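Long-range contacts in stress response kinase A (Escherichia coli, PDB 1ZYL), which phosphorylates serine and threonine residues, its own included, at the expense of ATP, and probably suppresses the effects of stress linked to reactive oxygen species: residues H133-K138 against V195-G200; Q139-R144 against D219-G224. All blocks are in the same frame, centred on the assembly; numbering follows the deposited sequence.

Contact 1 of 2, residues H133-K138 against V195-G200; sequences HQTGRK and VLRLHG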
# COMPACT_ATOMS: atom_id res chain seq x y z
N HIS A 133 9.56 -10.19 -6.63
CA HIS A 133 8.66 -11.33 -6.47
C HIS A 133 9.41 -12.65 -6.49
O HIS A 133 8.91 -13.66 -5.98
CB HIS A 133 7.59 -11.32 -7.56
CG HIS A 133 6.61 -10.20 -7.42
ND1 HIS A 133 5.44 -10.15 -8.13
CD2 HIS A 133 6.63 -9.10 -6.64
CE1 HIS A 133 4.78 -9.05 -7.80
NE2 HIS A 133 5.48 -8.40 -6.90
N GLN A 134 10.61 -12.63 -7.08
CA GLN A 134 11.45 -13.82 -7.13
C GLN A 134 11.82 -14.13 -5.69
O GLN A 134 11.77 -15.29 -5.26
CB GLN A 134 12.71 -13.54 -7.93
CG GLN A 134 13.57 -14.77 -8.19
CD GLN A 134 14.86 -14.44 -8.91
OE1 GLN A 134 15.53 -15.33 -9.43
NE2 GLN A 134 15.21 -13.16 -8.95
N THR A 135 12.19 -13.09 -4.94
CA THR A 135 12.54 -13.21 -3.53
C THR A 135 11.26 -13.50 -2.78
O THR A 135 11.12 -14.52 -2.11
CB THR A 135 13.10 -11.90 -2.96
OG1 THR A 135 14.27 -11.50 -3.70
CG2 THR A 135 13.47 -12.07 -1.50
N GLY A 136 10.32 -12.57 -2.91
CA GLY A 136 9.05 -12.69 -2.25
C GLY A 136 8.40 -14.06 -2.33
O GLY A 136 7.59 -14.40 -1.48
N ARG A 137 8.74 -14.85 -3.34
CA ARG A 137 8.11 -16.16 -3.42
C ARG A 137 8.80 -17.23 -2.58
O ARG A 137 8.22 -18.29 -2.35
CB ARG A 137 7.98 -16.63 -4.88
CG ARG A 137 9.25 -16.61 -5.71
CD ARG A 137 9.00 -17.32 -7.04
NE ARG A 137 7.66 -17.05 -7.54
CZ ARG A 137 7.30 -15.94 -8.18
NH1 ARG A 137 8.17 -14.96 -8.41
NH2 ARG A 137 6.03 -15.79 -8.55
N LYS A 138 10.01 -16.95 -2.10
CA LYS A 138 10.74 -17.91 -1.29
C LYS A 138 9.96 -18.42 -0.06
O LYS A 138 10.07 -19.59 0.31
CB LYS A 138 12.09 -17.31 -0.88
CG LYS A 138 13.01 -17.07 -2.08
CD LYS A 138 14.32 -16.43 -1.68
CE LYS A 138 15.20 -16.13 -2.88
NZ LYS A 138 16.46 -15.43 -2.49
N VAL A 195 0.45 -17.17 -4.47
CA VAL A 195 0.57 -16.14 -3.45
C VAL A 195 2.03 -15.96 -3.07
O VAL A 195 2.78 -16.94 -3.01
CB VAL A 195 -0.26 -16.50 -2.18
CG1 VAL A 195 -1.47 -17.33 -2.55
CG2 VAL A 195 0.60 -17.23 -1.17
N LEU A 196 2.43 -14.72 -2.83
CA LEU A 196 3.80 -14.43 -2.45
C LEU A 196 3.86 -13.10 -1.72
O LEU A 196 2.89 -12.36 -1.70
CB LEU A 196 4.70 -14.36 -3.68
CG LEU A 196 4.26 -13.26 -4.64
CD1 LEU A 196 5.41 -12.85 -5.58
CD2 LEU A 196 3.05 -13.75 -5.41
N ARG A 197 5.01 -12.82 -1.12
CA ARG A 197 5.22 -11.57 -0.40
C ARG A 197 5.25 -10.46 -1.44
O ARG A 197 6.08 -10.50 -2.34
CB ARG A 197 6.56 -11.61 0.35
CG ARG A 197 6.47 -12.26 1.72
CD ARG A 197 7.58 -13.29 1.93
NE ARG A 197 8.91 -12.74 2.13
CZ ARG A 197 10.02 -13.44 1.93
NH1 ARG A 197 11.22 -12.90 2.13
NH2 ARG A 197 9.94 -14.69 1.51
N LEU A 198 4.35 -9.49 -1.29
CA LEU A 198 4.24 -8.37 -2.23
C LEU A 198 4.64 -7.05 -1.60
O LEU A 198 4.73 -6.93 -0.38
CB LEU A 198 2.80 -8.21 -2.69
CG LEU A 198 2.14 -9.41 -3.33
CD1 LEU A 198 0.63 -9.19 -3.37
CD2 LEU A 198 2.74 -9.63 -4.72
N HIS A 199 4.86 -6.05 -2.45
CA HIS A 199 5.19 -4.72 -1.96
C HIS A 199 3.88 -4.24 -1.35
O HIS A 199 3.87 -3.40 -0.46
CB HIS A 199 5.58 -3.79 -3.11
CG HIS A 199 5.71 -2.36 -2.68
ND1 HIS A 199 6.84 -1.87 -2.07
CD2 HIS A 199 4.82 -1.34 -2.72
CE1 HIS A 199 6.64 -0.60 -1.75
NE2 HIS A 199 5.42 -0.26 -2.13
N GLY A 200 2.77 -4.77 -1.87
CA GLY A 200 1.45 -4.45 -1.36
C GLY A 200 0.82 -3.12 -1.70
O GLY A 200 -0.40 -3.02 -1.69

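Contact 2 of 2, residues Q139-R144 against D219-G224; sequences QLFIHR and DDARNG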
# COMPACT_ATOMS: atom_id res chain seq x y z
N GLN A 139 9.19 -17.54 0.58
CA GLN A 139 8.36 -17.92 1.72
C GLN A 139 7.26 -16.89 1.91
O GLN A 139 7.36 -15.77 1.41
CB GLN A 139 9.17 -18.07 3.01
CG GLN A 139 10.29 -17.08 3.19
CD GLN A 139 11.07 -17.34 4.46
OE1 GLN A 139 12.23 -16.93 4.58
NE2 GLN A 139 10.44 -18.01 5.42
N LEU A 140 6.21 -17.28 2.63
CA LEU A 140 5.05 -16.43 2.88
C LEU A 140 4.97 -15.85 4.29
O LEU A 140 5.36 -16.48 5.26
CB LEU A 140 3.77 -17.23 2.63
CG LEU A 140 3.09 -17.25 1.26
CD1 LEU A 140 4.02 -16.81 0.16
CD2 LEU A 140 2.57 -18.63 1.02
N PHE A 141 4.45 -14.63 4.39
CA PHE A 141 4.29 -14.03 5.71
C PHE A 141 3.44 -15.01 6.53
O PHE A 141 2.78 -15.90 5.97
CB PHE A 141 3.58 -12.68 5.58
CG PHE A 141 4.43 -11.61 4.94
CD1 PHE A 141 3.90 -10.78 3.96
CD2 PHE A 141 5.75 -11.41 5.34
CE1 PHE A 141 4.68 -9.78 3.38
CE2 PHE A 141 6.54 -10.40 4.76
CZ PHE A 141 6.01 -9.58 3.78
N ILE A 142 3.48 -14.89 7.85
CA ILE A 142 2.69 -15.77 8.68
C ILE A 142 1.80 -14.90 9.53
O ILE A 142 0.68 -15.29 9.86
CB ILE A 142 3.57 -16.64 9.60
CG1 ILE A 142 4.29 -17.70 8.77
CG2 ILE A 142 2.71 -17.32 10.65
CD1 ILE A 142 5.22 -18.59 9.57
N HIS A 143 2.29 -13.71 9.86
CA HIS A 143 1.54 -12.76 10.68
C HIS A 143 0.89 -11.63 9.88
O HIS A 143 -0.22 -11.21 10.20
CB HIS A 143 2.45 -12.19 11.76
CG HIS A 143 2.91 -13.22 12.74
ND1 HIS A 143 2.03 -13.99 13.47
CD2 HIS A 143 4.15 -13.63 13.09
CE1 HIS A 143 2.71 -14.84 14.21
NE2 HIS A 143 4.00 -14.65 14.00
N ARG A 144 1.58 -11.15 8.86
CA ARG A 144 1.03 -10.10 8.02
C ARG A 144 -0.16 -10.66 7.27
O ARG A 144 -0.23 -11.86 7.00
CB ARG A 144 2.06 -9.63 7.02
CG ARG A 144 3.33 -9.12 7.63
CD ARG A 144 3.89 -8.03 6.79
NE ARG A 144 4.26 -6.91 7.63
CZ ARG A 144 3.93 -5.65 7.36
NH1 ARG A 144 4.31 -4.69 8.19
NH2 ARG A 144 3.23 -5.37 6.27
N ASP A 219 5.47 -0.93 4.43
CA ASP A 219 4.51 -1.01 5.52
C ASP A 219 3.27 -1.82 5.16
O ASP A 219 2.64 -2.44 6.02
CB ASP A 219 4.08 0.40 5.95
CG ASP A 219 3.32 0.41 7.27
OD1 ASP A 219 2.50 1.32 7.48
OD2 ASP A 219 3.57 -0.49 8.10
N ASP A 220 2.91 -1.82 3.87
CA ASP A 220 1.73 -2.54 3.41
C ASP A 220 1.99 -3.93 2.85
O ASP A 220 1.06 -4.66 2.56
CB ASP A 220 0.95 -1.70 2.40
CG ASP A 220 -0.06 -0.77 3.07
OD1 ASP A 220 -0.26 0.37 2.57
OD2 ASP A 220 -0.67 -1.17 4.09
N ALA A 221 3.26 -4.29 2.73
CA ALA A 221 3.63 -5.61 2.23
C ALA A 221 2.62 -6.61 2.77
O ALA A 221 2.40 -6.70 3.97
CB ALA A 221 5.05 -5.97 2.68
N ARG A 222 2.01 -7.37 1.87
CA ARG A 222 1.01 -8.35 2.25
C ARG A 222 1.21 -9.58 1.38
O ARG A 222 2.02 -9.56 0.47
CB ARG A 222 -0.37 -7.74 2.00
CG ARG A 222 -1.40 -7.99 3.08
CD ARG A 222 -2.56 -6.99 3.01
NE ARG A 222 -2.10 -5.62 3.24
CZ ARG A 222 -2.79 -4.73 3.94
NH1 ARG A 222 -2.31 -3.50 4.11
NH2 ARG A 222 -3.95 -5.06 4.47
N ASN A 223 0.50 -10.67 1.68
CA ASN A 223 0.62 -11.84 0.81
C ASN A 223 -0.52 -11.70 -0.21
O ASN A 223 -1.68 -11.50 0.17
CB ASN A 223 0.44 -13.16 1.58
CG ASN A 223 1.57 -13.44 2.57
OD1 ASN A 223 2.75 -13.20 2.27
ND2 ASN A 223 1.22 -13.99 3.73
N GLY A 224 -0.20 -11.79 -1.49
CA GLY A 224 -1.23 -11.67 -2.50
C GLY A 224 -0.76 -12.10 -3.87
O GLY A 224 0.29 -12.72 -4.01

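Contact 1 of 2, residues H133-K138 against V195-G200
His133 and Leu196 cross at about a right angle, Leu196 CD1 packing against CB and CG of the histidine. Farther along the imidazole, NE2 is 3.7 Å from Leu198 CD2, and two leucines suit a buried ring whose nitrogens are bonded elsewhere: ND1 to Tyr252 and NE2 to Asp229, which also accepts from the backbone N of His199. Leu196 CG stands between its backbone N and carbonyl carbon (chi1 61°), which carries the branch to the His133 side, where CD1 meets the ring obliquely. Beside this lies Gly136, where a CB would run into Arg197 O; with none, Arg197 N bonds to Gly136 O at 3.0 Å, nearly straight (164°) but from above the carbonyl plane. The end of helix 119-136 thus packs on strand 196-197, which runs into the His199-Gly200-Asp201 catalytic loop of the kinase-like fold, Asp201 being the probable proton acceptor. With an alanine here, in place of His133, Tyr252 would probably lose its imidazole partner and Asp229 one of its donors. The bent Arg197 chain runs past Gly136, whose CA lies over one guanidinium face, and NH1 bonds to Gln76. The looser flank holds partly exposed Arg137 and Lys138, whose NZ forms a salt bridge with Asp80.

Contact 2 of 2, residues Q139-R144 against D219-G224
Arg144 NH2 gives two hydrogen bonds to backbone oxygens of the facing loop, one to Ala221 O at 2.8 Å and one to Asp219 O at 3.0 Å. Both oxygens lie at the guanidinium edge, close to its plane, but they are used differently: the bond to Ala221 O falls on a lone pair in the carbonyl plane, whereas the donor stands well above the plane of Asp219 C=O, an oxygen that also accepts from Trp62 NE1. Arginine suits this buried place because its other nitrogens are engaged too, NE with Gln66 O and NH1 in a salt bridge to Glu70 of helix 64-79. Between them these bonds would resist rotation of the group. Residues 219-224 follow Asp217, a probable magnesium ligand, and so continue from the metal-binding segment that corresponds to the DFG region of protein kinases into strand 223-224. At that strand the Asn223 amide spans the backbone of Phe141: its OD1 accepts from Phe141 N at 3.1 Å through an in-plane lone pair, and its ND2 makes a weak bond to Phe141 O at 3.3 Å. With CG beside its backbone N (chi1 -70°), the Phe141 ring lies beside Asn223 and Ala221, CE1 3.9 Å from Ala221 CB. Ring and amide planes are 27° apart. Arg144 CD sits over the centre of the ring, 3.8 Å above its plane, and the backbone of Arg222 meets the ring edge. The Arg222 side chain turns from the loop 139-144 to form salt bridges with Glu151 and, at a poor hydrogen-bond angle, with Asp220, whose OD2 also pairs with Arg61.

Both contacts are largely buried and meet in one small sheet, for strands 196-197 and 223-224 are antiparallel neighbours and Leu198 N bonds to Arg222 O. Segments 133-138 and 139-144 are consecutive, so the helix end packs on strand 196-197 and the following loop on strand 223-224 with the loop before it. Arg197 NH2 of contact 1 probably hydrogen-bonds Gln139 O of contact 2, 2.8 Å away, while NH1 holds Gln76. Contact 1 packs leucine methyls, an imidazole and the aliphatic part of an arginine, with one backbone hydrogen bond across it. Contact 2 relies on side-chain amide and guanidinium groups that bond to backbone N-H and C=O groups. Each has a more exposed flank, at Lys138 and Leu140.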